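PDB 4XUK: putative hydrolase from Acinetobacter sp. NBRC 100985, which probably hydrolyses organophosphate triesters and lactones, as a two-zinc enzyme of the metallo-beta-lactamase superfamily. Local coordinates for residues 195-198 against 199-203; 134-137 against 138-142; 106-110 against 111-115. The protein carries 2 engineered substitutions. One frame throughout, in Å; residues are numbered along the deposited sequence.

Contacts 1 and 3 supply ligands to the two-zinc site and contact 2 backs them as a second shell, the centres about 11 to 12 Å apart. Contacts 1 and 3 share a metal: H197 of contact 1 joins H108 and H110 of contact 3 on one zinc ion, while D112 and H113 of contact 3 hold the second, 3.1 Å from the first ZN atom to ZN atom. The carboxylate of E136 reaches the two loops at once, with E136 OE1 2.6 Å from T198 OG1 of contact 1 and E136 OE2 2.9 Å from L109 N of contact 3. F202 N lies 2.9 Å from T107 O, a further probable hydrogen bond tying 199-203 to 106-110.

Contact 1: 195-198 against 199-203. With ZN (zinc ion), chain D.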
loop_
_atom_site.group_PDB
_atom_site.type_symbol
_atom_site.label_atom_id
_atom_site.label_comp_id
_atom_site.label_asym_id
_atom_site.label_seq_id
_atom_site.Cartn_x
_atom_site.Cartn_y
_atom_site.Cartn_z
ATOM N N ALA A 195 -1.211 -11.944 25.391
ATOM C CA ALA A 195 -0.170 -11.462 26.290
ATOM C C ALA A 195 1.234 -11.872 25.869
ATOM O O ALA A 195 1.420 -12.870 25.176
ATOM C CB ALA A 195 -0.440 -11.946 27.716
ATOM N N GLY A 196 2.213 -11.093 26.319
ATOM C CA GLY A 196 3.614 -11.378 26.073
ATOM C C GLY A 196 4.325 -10.072 25.819
ATOM O O GLY A 196 5.220 -9.678 26.570
ATOM N N HIS A 197 3.922 -9.396 24.746
ATOM C CA HIS A 197 4.443 -8.069 24.455
ATOM C C HIS A 197 4.301 -7.166 25.676
ATOM O O HIS A 197 5.219 -6.425 26.014
ATOM C CB HIS A 197 3.712 -7.461 23.264
ATOM C CG HIS A 197 4.169 -6.083 22.919
ATOM N ND1 HIS A 197 5.438 -5.808 22.455
ATOM C CD2 HIS A 197 3.515 -4.897 22.957
ATOM C CE1 HIS A 197 5.542 -4.508 22.224
ATOM N NE2 HIS A 197 4.390 -3.938 22.521
ATOM N N THR A 198 3.140 -7.231 26.323
ATOM C CA THR A 198 2.949 -6.659 27.656
ATOM C C THR A 198 2.125 -7.669 28.427
ATOM O O THR A 198 1.470 -8.518 27.817
ATOM C CB THR A 198 2.184 -5.311 27.637
ATOM O OG1 THR A 198 0.837 -5.525 27.208
ATOM C CG2 THR A 198 2.879 -4.282 26.738
ATOM N N PRO A 199 2.127 -7.578 29.766
ATOM C CA PRO A 199 1.449 -8.644 30.516
ATOM C C PRO A 199 -0.059 -8.730 30.268
ATOM O O PRO A 199 -0.639 -9.792 30.506
ATOM C CB PRO A 199 1.757 -8.292 31.974
ATOM C CG PRO A 199 3.052 -7.532 31.908
ATOM C CD PRO A 199 2.944 -6.718 30.643
ATOM N N GLY A 200 -0.682 -7.656 29.784
ATOM C CA GLY A 200 -2.118 -7.670 29.545
ATOM C C GLY A 200 -2.489 -7.276 28.126
ATOM O O GLY A 200 -3.571 -6.728 27.881
ATOM N N HIS A 201 -1.594 -7.568 27.184
ATOM C CA HIS A 201 -1.852 -7.249 25.784
ATOM C C HIS A 201 -3.016 -8.077 25.280
ATOM O O HIS A 201 -3.039 -9.295 25.462
ATOM C CB HIS A 201 -0.607 -7.505 24.928
ATOM C CG HIS A 201 -0.729 -6.996 23.526
ATOM N ND1 HIS A 201 -1.396 -7.687 22.537
ATOM C CD2 HIS A 201 -0.277 -5.857 22.949
ATOM C CE1 HIS A 201 -1.343 -6.997 21.410
ATOM N NE2 HIS A 201 -0.676 -5.882 21.634
ATOM N N PHE A 202 -3.995 -7.410 24.673
ATOM C CA PHE A 202 -5.136 -8.090 24.079
ATOM C C PHE A 202 -5.329 -7.642 22.639
ATOM O O PHE A 202 -4.992 -6.505 22.270
ATOM C CB PHE A 202 -6.427 -7.751 24.833
ATOM C CG PHE A 202 -6.777 -8.712 25.946
ATOM C CD1 PHE A 202 -5.983 -8.805 27.081
ATOM C CD2 PHE A 202 -7.929 -9.485 25.873
ATOM C CE1 PHE A 202 -6.320 -9.677 28.123
ATOM C CE2 PHE A 202 -8.271 -10.354 26.906
ATOM C CZ PHE A 202 -7.460 -10.453 28.027
ATOM N N SER A 203 -5.900 -8.524 21.829
ATOM C CA SER A 203 -6.327 -8.148 20.491
ATOM C C SER A 203 -7.851 -8.136 20.487
ATOM O O SER A 203 -8.470 -8.644 21.420
ATOM C CB SER A 203 -5.774 -9.125 19.448
ATOM O OG SER A 203 -4.365 -9.233 19.556
HETATM ZN ZN ZN D . 3.757 -1.887 22.269
#
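The loop that brings a zinc ligand between strands 189-193 and 202-208 folds back on itself, and H197 meets H201 inside the bend. The closest atoms of these two imidazoles are H197 CD2 and H201 CD2, 3.9 Å apart, with the ring planes nearly perpendicular at 88°. H201 comes to the edge of the H197 ring. With CG swung anti to the backbone N (chi1 179°), H197 sends its ring toward the metal, and H197 NE2 binds the zinc ion at 2.2 Å. Its other nitrogen, ND1, is hydrogen-bonded to D237, a second-shell carboxylate that fixes the rotation of the ring. H201 is held by hydrogen bonds at both nitrogens: its NE2 takes the backbone N-H of D218, the aspartate bound to both zinc ions, and its ND1 pairs with T194 OG1.

A type I beta turn from T198 to H201 carries the chain round, closed by H201 N to T198 O at 3.3 Å and almost straight (165°). That carbonyl oxygen is held twice, since G196 N donates to its opposite face at 3.1 Å. P199 suits the second place of the turn because its ring already fixes phi near the value needed. G196, at a positive phi, sits where a CB would strike the preceding carbonyl. T198 OG1 lies 3.3 Å from H201 CB and hydrogen-bonds to E136. A195 CB rests against P199 O at 3.5 Å, and its single methyl suits this buried place.

Contact 2: 134-137 against 138-142; sequences NDEA and SFWLD
E136 OE2 is gripped by two N-H groups: the indole of W140, one helical turn further on, and the backbone N of L109 in the neighbouring loop. W140 NE1 to E136 OE2 is short at 2.7 Å but bent, with an N-H...O angle of 136°. The oxygen lies close to the indole plane, at the ring's edge, whereas the indole N-H meets the carboxylate from above its plane. The two side chains run side by side in the same direction. E136 can do this because CG leaves anti to the backbone N and the chain then bends at chi2 (74°), bringing CG to 3.9 Å from W140 CD1. E136 OE1 bonds T198 OG1, so both oxygens of this buried carboxylate have partners, which probably favours its charged form. Glutamate suits the place: it is long enough to reach from the helix into two loops.

Beneath the side chains runs the i to i+4 backbone pattern of helix 134-141. N134 O receives two donors from one residue, S138 N at 3.0 Å and S138 OG at 3.1 Å, the hydroxyl approaching above the carbonyl plane. Serine is apt here, folding its hydroxyl back onto the helix at an exposed position. On another side A137 CB touches L141 CD1 at 4.2 Å.

F139 lays its CE2 over the centre of the W140 ring, 3.5 Å above the plane, and meets P199 and I238 beyond. W140 is also in contact with Y157, their rings almost parallel, and with T160, V161 and I164. The helix, which directly follows strand 129-133, is thus seated against helix 151-173, where L141 meets I168.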
loop_
_atom_site.group_PDB
_atom_site.type_symbol
_atom_site.label_atom_id
_atom_site.label_comp_id
_atom_site.label_asym_id
_atom_site.label_seq_id
_atom_site.Cartn_x
_atom_site.Cartn_y
_atom_site.Cartn_z
ATOM N N ASN A 134 -7.972 -5.760 32.234
ATOM C CA ASN A 134 -7.682 -5.831 33.652
ATOM C C ASN A 134 -6.210 -6.094 33.961
ATOM O O ASN A 134 -5.600 -5.396 34.705
ATOM C CB ASN A 134 -8.585 -6.870 34.348
ATOM C CG ASN A 134 -8.449 -8.291 33.767
ATOM O OD1 ASN A 134 -8.012 -8.503 32.664
ATOM N ND2 ASN A 134 -8.858 -9.254 34.536
ATOM N N ASP A 135 -5.678 -7.109 33.316
ATOM C CA ASP A 135 -4.281 -7.500 33.498
ATOM C C ASP A 135 -3.338 -6.361 33.097
ATOM O O ASP A 135 -2.316 -6.132 33.741
ATOM C CB ASP A 135 -3.954 -8.753 32.671
ATOM C CG ASP A 135 -4.696 -9.992 33.150
ATOM O OD1 ASP A 135 -5.278 -9.959 34.252
ATOM O OD2 ASP A 135 -4.689 -11.008 32.418
ATOM N N GLU A 136 -3.691 -5.639 32.038
ATOM C CA GLU A 136 -2.821 -4.589 31.517
ATOM C C GLU A 136 -2.777 -3.400 32.463
ATOM O O GLU A 136 -1.701 -2.894 32.783
ATOM C CB GLU A 136 -3.285 -4.145 30.126
ATOM C CG GLU A 136 -2.393 -3.076 29.499
ATOM C CD GLU A 136 -1.055 -3.614 29.007
ATOM O OE1 GLU A 136 -0.844 -4.847 29.031
ATOM O OE2 GLU A 136 -0.211 -2.798 28.563
ATOM N N ALA A 137 -3.947 -2.966 32.920
ATOM C CA ALA A 137 -4.032 -1.853 33.862
ATOM C C ALA A 137 -3.345 -2.223 35.175
ATOM O O ALA A 137 -2.662 -1.394 35.783
ATOM C CB ALA A 137 -5.481 -1.483 34.106
ATOM N N SER A 138 -3.528 -3.465 35.611
ATOM C CA SER A 138 -2.885 -3.923 36.844
ATOM C C SER A 138 -1.365 -3.790 36.797
ATOM O O SER A 138 -0.747 -3.319 37.758
ATOM C CB SER A 138 -3.271 -5.364 37.157
ATOM O OG SER A 138 -4.605 -5.438 37.606
ATOM N N PHE A 139 -0.762 -4.191 35.683
ATOM C CA PHE A 139 0.690 -4.134 35.559
ATOM C C PHE A 139 1.229 -2.708 35.565
ATOM O O PHE A 139 2.246 -2.429 36.204
ATOM C CB PHE A 139 1.143 -4.850 34.283
ATOM C CG PHE A 139 2.596 -4.642 33.952
ATOM C CD1 PHE A 139 3.588 -5.336 34.644
ATOM C CD2 PHE A 139 2.973 -3.774 32.940
ATOM C CE1 PHE A 139 4.928 -5.157 34.332
ATOM C CE2 PHE A 139 4.315 -3.586 32.623
ATOM C CZ PHE A 139 5.296 -4.283 33.321
ATOM N N TRP A 140 0.562 -1.808 34.847
ATOM C CA TRP A 140 1.066 -0.442 34.698
ATOM C C TRP A 140 0.683 0.530 35.818
ATOM O O TRP A 140 1.315 1.583 35.958
ATOM C CB TRP A 140 0.599 0.151 33.371
ATOM C CG TRP A 140 1.213 -0.504 32.176
ATOM C CD1 TRP A 140 0.602 -1.347 31.294
ATOM C CD2 TRP A 140 2.566 -0.360 31.728
ATOM N NE1 TRP A 140 1.497 -1.741 30.325
ATOM C CE2 TRP A 140 2.709 -1.148 30.573
ATOM C CE3 TRP A 140 3.672 0.352 32.198
ATOM C CZ2 TRP A 140 3.914 -1.235 29.876
ATOM C CZ3 TRP A 140 4.869 0.256 31.511
ATOM C CH2 TRP A 140 4.981 -0.530 30.367
ATOM N N LEU A 141 -0.352 0.208 36.592
ATOM C CA LEU A 141 -0.895 1.171 37.553
ATOM C C LEU A 141 -0.731 0.751 39.022
ATOM O O LEU A 141 -1.249 1.411 39.927
ATOM C CB LEU A 141 -2.361 1.482 37.215
ATOM C CG LEU A 141 -2.582 2.077 35.815
ATOM C CD1 LEU A 141 -4.062 2.272 35.460
ATOM C CD2 LEU A 141 -1.845 3.384 35.676
ATOM N N ASP A 142 0.009 -0.330 39.255
ATOM C CA ASP A 142 0.344 -0.763 40.620
ATOM C C ASP A 142 1.681 -0.171 41.054
ATOM O O ASP A 142 2.710 -0.430 40.425
ATOM C CB ASP A 142 0.388 -2.294 40.683
ATOM C CG ASP A 142 0.828 -2.835 42.051
ATOM O OD1 ASP A 142 0.878 -2.074 43.044
ATOM O OD2 ASP A 142 1.115 -4.052 42.121
#

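Contact 3: 106-110 against 111-115; sequences LTHLH and PDHVC. With ZN (zinc ion), chain D; ZN (zinc ion), chain C.
H108 CE1 sits over the centre of one face of the H113 ring, 3.1 Å above its plane, and H110 O lies at the edge of that ring. The two imidazole planes are inclined by 49°. At the edge of H108, in its plane, T107 OG1 accepts a hydrogen bond from H108 ND1 (2.8 Å), and T107 in turn bonds D73, which also bonds H113 at ND1. The T107 bond fixes the H108 ring with NE2 on one zinc ion at 2.3 Å, where H110 ND1 also binds. D112 OD2 and H113 NE2 (2.0 Å) hold the other zinc ion; H197 completes the first site and H265 the second, and D218 bridges the two.

H110 is the N-cap of helix 111-114, and its carbonyl takes two N-H groups, V114 N in the carbonyl plane and H113 N from above it at 2.9 Å. P111 fits the first helical position, where no backbone N-H is required. V114 CG2 packs on L106 CD1 (3.5 Å) and L109 CD2 (4.0 Å), branched apolar side chains suited to this buried contact, while a disulfide joins C115 to C79. H108, H110, D112 and H113 spell HxHxDH, the zinc-binding signature of the metallo-beta-lactamase superfamily.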
loop_
_atom_site.group_PDB
_atom_site.type_symbol
_atom_site.label_atom_id
_atom_site.label_comp_id
_atom_site.label_asym_id
_atom_site.label_seq_id
_atom_site.Cartn_x
_atom_site.Cartn_y
_atom_site.Cartn_z
ATOM N N LEU A 106 -8.094 -0.186 23.803
ATOM C CA LEU A 106 -6.637 -0.150 23.809
ATOM C C LEU A 106 -6.089 -1.570 23.814
ATOM O O LEU A 106 -6.461 -2.377 24.663
ATOM C CB LEU A 106 -6.139 0.614 25.047
ATOM C CG LEU A 106 -6.574 2.084 25.091
ATOM C CD1 LEU A 106 -6.062 2.763 26.340
ATOM C CD2 LEU A 106 -6.127 2.850 23.836
ATOM N N THR A 107 -5.212 -1.890 22.867
ATOM C CA THR A 107 -4.621 -3.225 22.854
ATOM C C THR A 107 -3.696 -3.400 24.047
ATOM O O THR A 107 -3.608 -4.488 24.620
ATOM C CB THR A 107 -3.850 -3.500 21.551
ATOM O OG1 THR A 107 -2.858 -2.480 21.345
ATOM C CG2 THR A 107 -4.818 -3.545 20.370
ATOM N N HIS A 108 -3.022 -2.312 24.413
ATOM C CA HIS A 108 -2.149 -2.253 25.587
ATOM C C HIS A 108 -1.825 -0.792 25.890
ATOM O O HIS A 108 -2.214 0.102 25.136
ATOM C CB HIS A 108 -0.853 -3.068 25.391
ATOM C CG HIS A 108 -0.039 -2.665 24.200
ATOM N ND1 HIS A 108 -0.581 -2.498 22.941
ATOM C CD2 HIS A 108 1.293 -2.435 24.069
ATOM C CE1 HIS A 108 0.377 -2.162 22.094
ATOM N NE2 HIS A 108 1.518 -2.116 22.755
ATOM N N LEU A 109 -1.094 -0.554 26.974
ATOM C CA LEU A 109 -0.873 0.808 27.443
ATOM C C LEU A 109 0.497 1.398 27.097
ATOM O O LEU A 109 0.896 2.398 27.694
ATOM C CB LEU A 109 -1.115 0.886 28.965
ATOM C CG LEU A 109 -2.544 0.614 29.440
ATOM C CD1 LEU A 109 -2.613 0.549 30.965
ATOM C CD2 LEU A 109 -3.479 1.690 28.934
ATOM N N HIS A 110 1.216 0.812 26.133
ATOM C CA HIS A 110 2.418 1.471 25.630
ATOM C C HIS A 110 2.010 2.851 25.099
ATOM O O HIS A 110 0.910 3.012 24.563
ATOM C CB HIS A 110 3.147 0.612 24.562
ATOM C CG HIS A 110 4.159 -0.331 25.141
ATOM N ND1 HIS A 110 4.662 -1.411 24.448
ATOM C CD2 HIS A 110 4.764 -0.354 26.357
ATOM C CE1 HIS A 110 5.518 -2.067 25.207
ATOM N NE2 HIS A 110 5.608 -1.445 26.371
ATOM N N PRO A 111 2.873 3.864 25.291
ATOM C CA PRO A 111 2.516 5.250 24.956
ATOM C C PRO A 111 2.101 5.475 23.502
ATOM O O PRO A 111 1.313 6.389 23.255
ATOM C CB PRO A 111 3.798 6.018 25.266
ATOM C CG PRO A 111 4.421 5.215 26.408
ATOM C CD PRO A 111 4.160 3.784 26.010
ATOM N N ASP A 112 2.600 4.672 22.566
ATOM C CA ASP A 112 2.241 4.877 21.168
ATOM C C ASP A 112 0.865 4.287 20.843
ATOM O O ASP A 112 0.441 4.261 19.688
ATOM C CB ASP A 112 3.328 4.328 20.240
ATOM C CG ASP A 112 3.670 2.886 20.538
ATOM O OD1 ASP A 112 3.821 2.532 21.726
ATOM O OD2 ASP A 112 3.795 2.108 19.585
ATOM N N HIS A 113 0.161 3.835 21.874
ATOM C CA HIS A 113 -1.199 3.345 21.703
ATOM C C HIS A 113 -2.203 4.102 22.556
ATOM O O HIS A 113 -3.342 4.332 22.120
ATOM C CB HIS A 113 -1.240 1.847 21.993
ATOM C CG HIS A 113 -0.305 1.075 21.124
ATOM N ND1 HIS A 113 -0.733 0.357 20.033
ATOM C CD2 HIS A 113 1.046 0.977 21.138
ATOM C CE1 HIS A 113 0.314 -0.173 19.425
ATOM N NE2 HIS A 113 1.403 0.177 20.085
ATOM N N VAL A 114 -1.784 4.494 23.760
ATOM C CA VAL A 114 -2.686 5.157 24.700
ATOM C C VAL A 114 -2.594 6.693 24.712
ATOM O O VAL A 114 -3.612 7.363 24.901
ATOM C CB VAL A 114 -2.520 4.602 26.137
ATOM C CG1 VAL A 114 -1.133 4.906 26.681
ATOM C CG2 VAL A 114 -3.583 5.195 27.059
ATOM N N CYS A 115 -1.400 7.259 24.510
ATOM C CA CYS A 115 -1.231 8.712 24.700
ATOM C C CYS A 115 -2.142 9.553 23.800
ATOM O O CYS A 115 -2.599 10.634 24.193
ATOM C CB CYS A 115 0.231 9.135 24.521
ATOM S SG CYS A 115 1.268 8.827 25.972
HETATM ZN ZN ZN D . 3.757 -1.887 22.269
HETATM ZN ZN ZN C . 3.356 -0.173 19.712
#